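Local atomic coordinates of 6-phosphogluconolactonase (Leishmania braziliensis, PDB entry 3CSS), a protein that probably hydrolyses 6-phosphogluconolactone to 6-phosphogluconate, the second step in the oxidative stage of the pentose phosphate pathway. Residues A[171-185]-A[195-209]. Sequence-based numbering, arbitrary orientation.
Sequences SIFPDSVAATDEEHV and MSPKVWRVTLSKTVI
Ser205 and Lys206 receive the returning end of loop 171-185 where strand 201-204, antiparallel between 69-77 and 186-189 in the mixed sheet of the glucosamine-6-phosphate isomerase/6-phosphogluconolactonase family, passes into helix 206-211. Ser205, the N-cap of this helix, bonds both helix and loop through one hydroxyl. With chi1 at 64°, OG donates to His184 O (2.8 Å) in the carbonyl plane while weakly accepting from Val208 N; its backbone N binds Val185 O. Lys206 reaches along the loop: its chain, bent at chi3 (-62°), brings NZ to Ala179 O (3.0 Å) and into a salt bridge with OE2 of one of two Glu182 conformers (2.8 Å), the hydrogen bond within it weak. A water donates to Ala178 O and Asp181 O and accepts from Lys206 N.

Among apolar contacts, Ile172 and Ile209 meet tip to tip through their CD1 atoms, Ala178 CB rests on Thr203 CG2, and Val185 CG1 touches Val208 CG2.

Phe173 stands at 87° to the Arg201 guanidinium, its rim over one face. NH2 to Pro197 O and NE to Val199 O, both near the guanidinium plane, fix its rotation, and NH1 reaches Ser171 OG, which also bonds Asp75.

In the strand, Thr203 OG1 accepts from Ser171 N (3.1 Å) and donates to Leu204 O at 2.9 Å.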
loop_
_atom_site.group_PDB
_atom_site.type_symbol
_atom_site.label_atom_id
_atom_site.label_comp_id
_atom_site.label_asym_id
_atom_site.label_seq_id
_atom_site.Cartn_x
_atom_site.Cartn_y
_atom_site.Cartn_z
ATOM N N SER A 171 -2.706 2.367 5.643
ATOM C CA SER A 171 -3.241 3.171 6.785
ATOM C C SER A 171 -3.953 2.251 7.786
ATOM O O SER A 171 -5.008 2.583 8.349
ATOM C CB SER A 171 -4.117 4.338 6.325
ATOM O OG SER A 171 -3.304 5.397 5.835
ATOM N N ILE A 172 -3.328 1.087 8.011
ATOM C CA ILE A 172 -3.806 0.123 8.987
ATOM C C ILE A 172 -3.030 0.429 10.279
ATOM O O ILE A 172 -1.916 -0.099 10.498
ATOM C CB ILE A 172 -3.583 -1.340 8.499
ATOM C CG1 ILE A 172 -4.354 -1.571 7.184
ATOM C CG2 ILE A 172 -4.050 -2.320 9.589
ATOM C CD1 ILE A 172 -3.950 -2.825 6.384
ATOM N N PHE A 173 -3.579 1.356 11.067
ATOM C CA PHE A 173 -2.926 1.864 12.280
ATOM C C PHE A 173 -3.300 1.044 13.509
ATOM O O PHE A 173 -4.401 0.498 13.577
ATOM C CB PHE A 173 -3.284 3.338 12.529
ATOM C CG PHE A 173 -2.610 4.295 11.579
ATOM C CD1 PHE A 173 -1.290 4.696 11.776
ATOM C CD2 PHE A 173 -3.281 4.780 10.474
ATOM C CE1 PHE A 173 -0.671 5.565 10.905
ATOM C CE2 PHE A 173 -2.665 5.642 9.595
ATOM C CZ PHE A 173 -1.358 6.030 9.803
ATOM N N PRO A 174 -2.399 1.008 14.508
ATOM C CA PRO A 174 -2.773 0.424 15.800
ATOM C C PRO A 174 -4.042 1.063 16.357
ATOM O O PRO A 174 -4.219 2.280 16.265
ATOM C CB PRO A 174 -1.571 0.743 16.707
ATOM C CG PRO A 174 -0.473 1.122 15.841
ATOM C CD PRO A 174 -1.025 1.528 14.501
ATOM N N ASP A 175 -4.929 0.226 16.880
ATOM C CA ASP A 175 -6.170 0.647 17.534
ATOM C C ASP A 175 -7.076 1.546 16.660
ATOM O O ASP A 175 -7.811 2.417 17.169
ATOM C CB ASP A 175 -5.843 1.278 18.901
ATOM C CG ASP A 175 -4.996 0.359 19.776
ATOM O OD1 ASP A 175 -5.473 -0.719 20.170
ATOM O OD2 ASP A 175 -3.810 0.691 20.036
ATOM N N SER A 176 -7.023 1.316 15.337
ATOM C CA SER A 176 -7.974 1.875 14.378
ATOM C C SER A 176 -9.014 0.824 13.973
ATOM O O SER A 176 -8.814 -0.379 14.176
ATOM C CB SER A 176 -7.244 2.357 13.117
ATOM O OG SER A 176 -6.732 1.264 12.351
ATOM N N VAL A 177 -10.108 1.273 13.356
ATOM C CA VAL A 177 -11.066 0.362 12.741
ATOM C C VAL A 177 -10.373 -0.649 11.797
ATOM O O VAL A 177 -10.618 -1.852 11.889
ATOM C CB VAL A 177 -12.184 1.142 11.970
ATOM C CG1 VAL A 177 -12.962 0.198 11.082
ATOM C CG2 VAL A 177 -13.109 1.839 12.958
ATOM N N ALA A 178 -9.475 -0.148 10.947
ATOM C CA ALA A 178 -8.779 -0.971 9.947
ATOM C C ALA A 178 -7.968 -2.096 10.570
ATOM O O ALA A 178 -7.800 -3.148 9.979
ATOM C CB ALA A 178 -7.881 -0.089 9.087
ATOM N N ALA A 179 -7.433 -1.875 11.768
ATOM C CA ALA A 179 -6.592 -2.883 12.397
ATOM C C ALA A 179 -7.307 -4.205 12.640
ATOM O O ALA A 179 -6.660 -5.241 12.707
ATOM C CB ALA A 179 -6.015 -2.341 13.703
ATOM N N THR A 180 -8.634 -4.166 12.818
ATOM C CA THR A 180 -9.420 -5.378 13.055
ATOM C C THR A 180 -10.575 -5.533 12.067
ATOM O O THR A 180 -11.480 -6.355 12.287
ATOM C CB THR A 180 -9.960 -5.442 14.516
ATOM O OG1 THR A 180 -10.791 -4.287 14.795
ATOM C CG2 THR A 180 -8.805 -5.499 15.502
ATOM N N ASP A 181 -10.515 -4.811 10.954
ATOM C CA ASP A 181 -11.590 -4.866 9.970
ATOM C C ASP A 181 -11.366 -6.046 9.065
ATOM O O ASP A 181 -10.476 -6.016 8.217
ATOM C CB ASP A 181 -11.657 -3.575 9.160
ATOM C CG ASP A 181 -12.891 -3.501 8.258
ATOM O OD1 ASP A 181 -13.474 -4.561 7.916
ATOM O OD2 ASP A 181 -13.268 -2.370 7.890
ATOM N N GLU A 182 -12.177 -7.093 9.258
ATOM C CA GLU A 182 -12.142 -8.300 8.431
ATOM C C GLU A 182 -13.354 -8.400 7.504
ATOM O O GLU A 182 -13.608 -9.459 6.929
ATOM C CB GLU A 182 -12.110 -9.553 9.322
ATOM C CG GLU A 182 -10.913 -9.645 10.264
ATOM C CD GLU A 182 -9.575 -9.712 9.537
ATOM O OE1 GLU A 182 -9.547 -9.971 8.306
ATOM O OE2 GLU A 182 -8.542 -9.520 10.209
ATOM N N GLU A 183 -14.094 -7.304 7.356
ATOM C CA GLU A 183 -15.388 -7.291 6.662
ATOM C C GLU A 183 -15.429 -6.459 5.377
ATOM O O GLU A 183 -16.333 -6.634 4.554
ATOM C CB GLU A 183 -16.464 -6.748 7.611
ATOM C CG GLU A 183 -16.716 -7.599 8.848
ATOM C CD GLU A 183 -17.787 -7.013 9.764
ATOM O OE1 GLU A 183 -18.072 -5.795 9.668
ATOM O OE2 GLU A 183 -18.340 -7.772 10.587
ATOM N N HIS A 184 -14.509 -5.515 5.217
ATOM C CA HIS A 184 -14.550 -4.598 4.075
ATOM C C HIS A 184 -13.326 -4.730 3.180
ATOM O O HIS A 184 -12.267 -5.181 3.614
ATOM C CB HIS A 184 -14.687 -3.150 4.559
ATOM C CG HIS A 184 -15.871 -2.917 5.449
ATOM N ND1 HIS A 184 -15.778 -2.919 6.823
ATOM C CD2 HIS A 184 -17.171 -2.664 5.160
ATOM C CE1 HIS A 184 -16.968 -2.665 7.345
ATOM N NE2 HIS A 184 -17.835 -2.526 6.357
ATOM N N VAL A 185 -13.487 -4.335 1.919
ATOM C CA VAL A 185 -12.361 -4.184 0.991
ATOM C C VAL A 185 -11.551 -2.919 1.320
ATOM O O VAL A 185 -10.327 -2.939 1.298
ATOM C CB VAL A 185 -12.860 -4.106 -0.481
ATOM C CG1 VAL A 185 -11.759 -3.745 -1.434
ATOM C CG2 VAL A 185 -13.520 -5.434 -0.908
ATOM N N MET A 195 2.210 9.557 14.396
ATOM C CA MET A 195 2.158 9.589 12.938
ATOM C C MET A 195 1.388 10.777 12.387
ATOM O O MET A 195 0.369 11.207 12.966
ATOM C CB MET A 195 1.553 8.294 12.428
ATOM C CG MET A 195 2.382 7.066 12.806
ATOM S SD MET A 195 3.859 6.880 11.759
ATOM C CE MET A 195 5.178 7.366 12.853
ATOM N N SER A 196 1.881 11.280 11.252
ATOM C CA SER A 196 1.318 12.452 10.575
ATOM C C SER A 196 1.218 12.186 9.070
ATOM O O SER A 196 1.906 11.311 8.542
ATOM C CB SER A 196 2.216 13.654 10.821
ATOM O OG SER A 196 2.086 14.061 12.157
ATOM N N PRO A 197 0.365 12.944 8.355
ATOM C CA PRO A 197 -0.510 14.028 8.775
ATOM C C PRO A 197 -1.715 13.561 9.593
ATOM O O PRO A 197 -2.178 12.429 9.414
ATOM C CB PRO A 197 -0.963 14.655 7.442
ATOM C CG PRO A 197 -0.768 13.638 6.432
ATOM C CD PRO A 197 0.349 12.760 6.894
ATOM N N LYS A 198 -2.206 14.442 10.469
ATOM C CA LYS A 198 -3.344 14.161 11.332
ATOM C C LYS A 198 -4.647 14.358 10.552
ATOM O O LYS A 198 -5.329 15.378 10.684
ATOM C CB LYS A 198 -3.338 15.081 12.562
ATOM C CG LYS A 198 -2.110 14.949 13.456
ATOM C CD LYS A 198 -1.951 13.539 13.974
ATOM C CE LYS A 198 -0.807 13.403 14.958
ATOM N NZ LYS A 198 -0.663 11.981 15.386
ATOM N N VAL A 199 -4.980 13.375 9.728
ATOM C CA VAL A 199 -6.161 13.416 8.884
ATOM C C VAL A 199 -6.661 11.993 8.733
ATOM O O VAL A 199 -5.850 11.043 8.692
ATOM C CB VAL A 199 -5.853 14.011 7.467
ATOM C CG1 VAL A 199 -4.792 13.208 6.737
ATOM C CG2 VAL A 199 -7.152 14.149 6.605
ATOM N N TRP A 200 -7.983 11.840 8.657
ATOM C CA TRP A 200 -8.592 10.533 8.419
ATOM C C TRP A 200 -8.076 9.914 7.130
ATOM O O TRP A 200 -7.653 10.626 6.192
ATOM C CB TRP A 200 -10.137 10.594 8.431
ATOM C CG TRP A 200 -10.684 10.500 9.809
ATOM C CD1 TRP A 200 -10.906 11.527 10.677
ATOM C CD2 TRP A 200 -11.051 9.301 10.503
ATOM N NE1 TRP A 200 -11.389 11.043 11.864
ATOM C CE2 TRP A 200 -11.473 9.675 11.790
ATOM C CE3 TRP A 200 -11.065 7.943 10.156
ATOM C CZ2 TRP A 200 -11.888 8.744 12.738
ATOM C CZ3 TRP A 200 -11.473 7.021 11.094
ATOM C CH2 TRP A 200 -11.893 7.425 12.367
ATOM N N ARG A 201 -8.087 8.584 7.126
ATOM C CA ARG A 201 -7.570 7.767 6.037
ATOM C C ARG A 201 -8.589 6.760 5.519
ATOM O O ARG A 201 -9.492 6.310 6.241
ATOM C CB ARG A 201 -6.314 6.962 6.473
ATOM C CG ARG A 201 -5.306 7.717 7.328
ATOM C CD ARG A 201 -4.666 8.858 6.574
ATOM N NE ARG A 201 -3.639 9.554 7.350
ATOM C CZ ARG A 201 -2.365 9.173 7.420
ATOM N NH1 ARG A 201 -1.935 8.113 6.763
ATOM N NH2 ARG A 201 -1.508 9.869 8.156
ATOM N N VAL A 202 -8.401 6.376 4.263
ATOM C CA VAL A 202 -8.937 5.127 3.767
ATOM C C VAL A 202 -7.759 4.221 3.431
ATOM O O VAL A 202 -6.657 4.700 3.102
ATOM C CB VAL A 202 -9.868 5.304 2.556
ATOM C CG1 VAL A 202 -11.111 6.095 2.970
ATOM C CG2 VAL A 202 -9.171 5.994 1.435
ATOM N N THR A 203 -7.997 2.920 3.547
ATOM C CA THR A 203 -6.956 1.926 3.313
ATOM C C THR A 203 -7.549 0.640 2.745
ATOM O O THR A 203 -8.653 0.254 3.102
ATOM C CB THR A 203 -6.170 1.611 4.637
ATOM O OG1 THR A 203 -5.050 0.770 4.340
ATOM C CG2 THR A 203 -7.067 0.982 5.706
ATOM N N LEU A 204 -6.809 -0.005 1.852
ATOM C CA LEU A 204 -7.047 -1.404 1.579
ATOM C C LEU A 204 -6.992 -2.146 2.915
ATOM O O LEU A 204 -6.197 -1.802 3.806
ATOM C CB LEU A 204 -6.023 -1.952 0.594
ATOM C CG LEU A 204 -6.046 -1.385 -0.826
ATOM C CD1 LEU A 204 -4.964 -2.030 -1.694
ATOM C CD2 LEU A 204 -7.458 -1.487 -1.460
ATOM N N SER A 205 -7.859 -3.148 3.057
ATOM C CA SER A 205 -7.938 -3.912 4.287
ATOM C C SER A 205 -6.861 -4.977 4.346
ATOM O O SER A 205 -6.238 -5.296 3.346
ATOM C CB SER A 205 -9.315 -4.573 4.386
ATOM O OG SER A 205 -9.480 -5.504 3.319
ATOM N N LYS A 206 -6.649 -5.535 5.533
ATOM C CA LYS A 206 -5.744 -6.675 5.693
ATOM C C LYS A 206 -6.062 -7.775 4.685
ATOM O O LYS A 206 -5.166 -8.370 4.102
ATOM C CB LYS A 206 -5.828 -7.233 7.118
ATOM C CG LYS A 206 -5.334 -6.287 8.175
ATOM C CD LYS A 206 -5.310 -6.911 9.577
ATOM C CE LYS A 206 -6.672 -7.323 10.044
ATOM N NZ LYS A 206 -6.594 -7.965 11.415
ATOM N N THR A 207 -7.352 -8.055 4.506
ATOM C CA THR A 207 -7.821 -9.110 3.594
ATOM C C THR A 207 -7.306 -8.925 2.175
ATOM O O THR A 207 -6.790 -9.857 1.554
ATOM C CB THR A 207 -9.361 -9.158 3.575
ATOM O OG1 THR A 207 -9.844 -9.247 4.920
ATOM C CG2 THR A 207 -9.845 -10.381 2.798
ATOM N N VAL A 208 -7.454 -7.716 1.648
ATOM C CA VAL A 208 -7.006 -7.439 0.276
ATOM C C VAL A 208 -5.516 -7.702 0.185
ATOM O O VAL A 208 -5.033 -8.357 -0.732
ATOM C CB VAL A 208 -7.319 -6.003 -0.159
ATOM C CG1 VAL A 208 -6.744 -5.722 -1.534
ATOM C CG2 VAL A 208 -8.824 -5.752 -0.154
ATOM N N ILE A 209 -4.774 -7.195 1.163
ATOM C CA ILE A 209 -3.319 -7.382 1.168
ATOM C C ILE A 209 -2.933 -8.864 1.236
ATOM O O ILE A 209 -2.012 -9.312 0.539
ATOM C CB ILE A 209 -2.675 -6.536 2.305
ATOM C CG1 ILE A 209 -2.914 -5.058 2.013
ATOM C CG2 ILE A 209 -1.192 -6.798 2.395
ATOM C CD1 ILE A 209 -2.641 -4.127 3.177
HETATM O O HOH W 1 -8.336 -4.279 7.605
#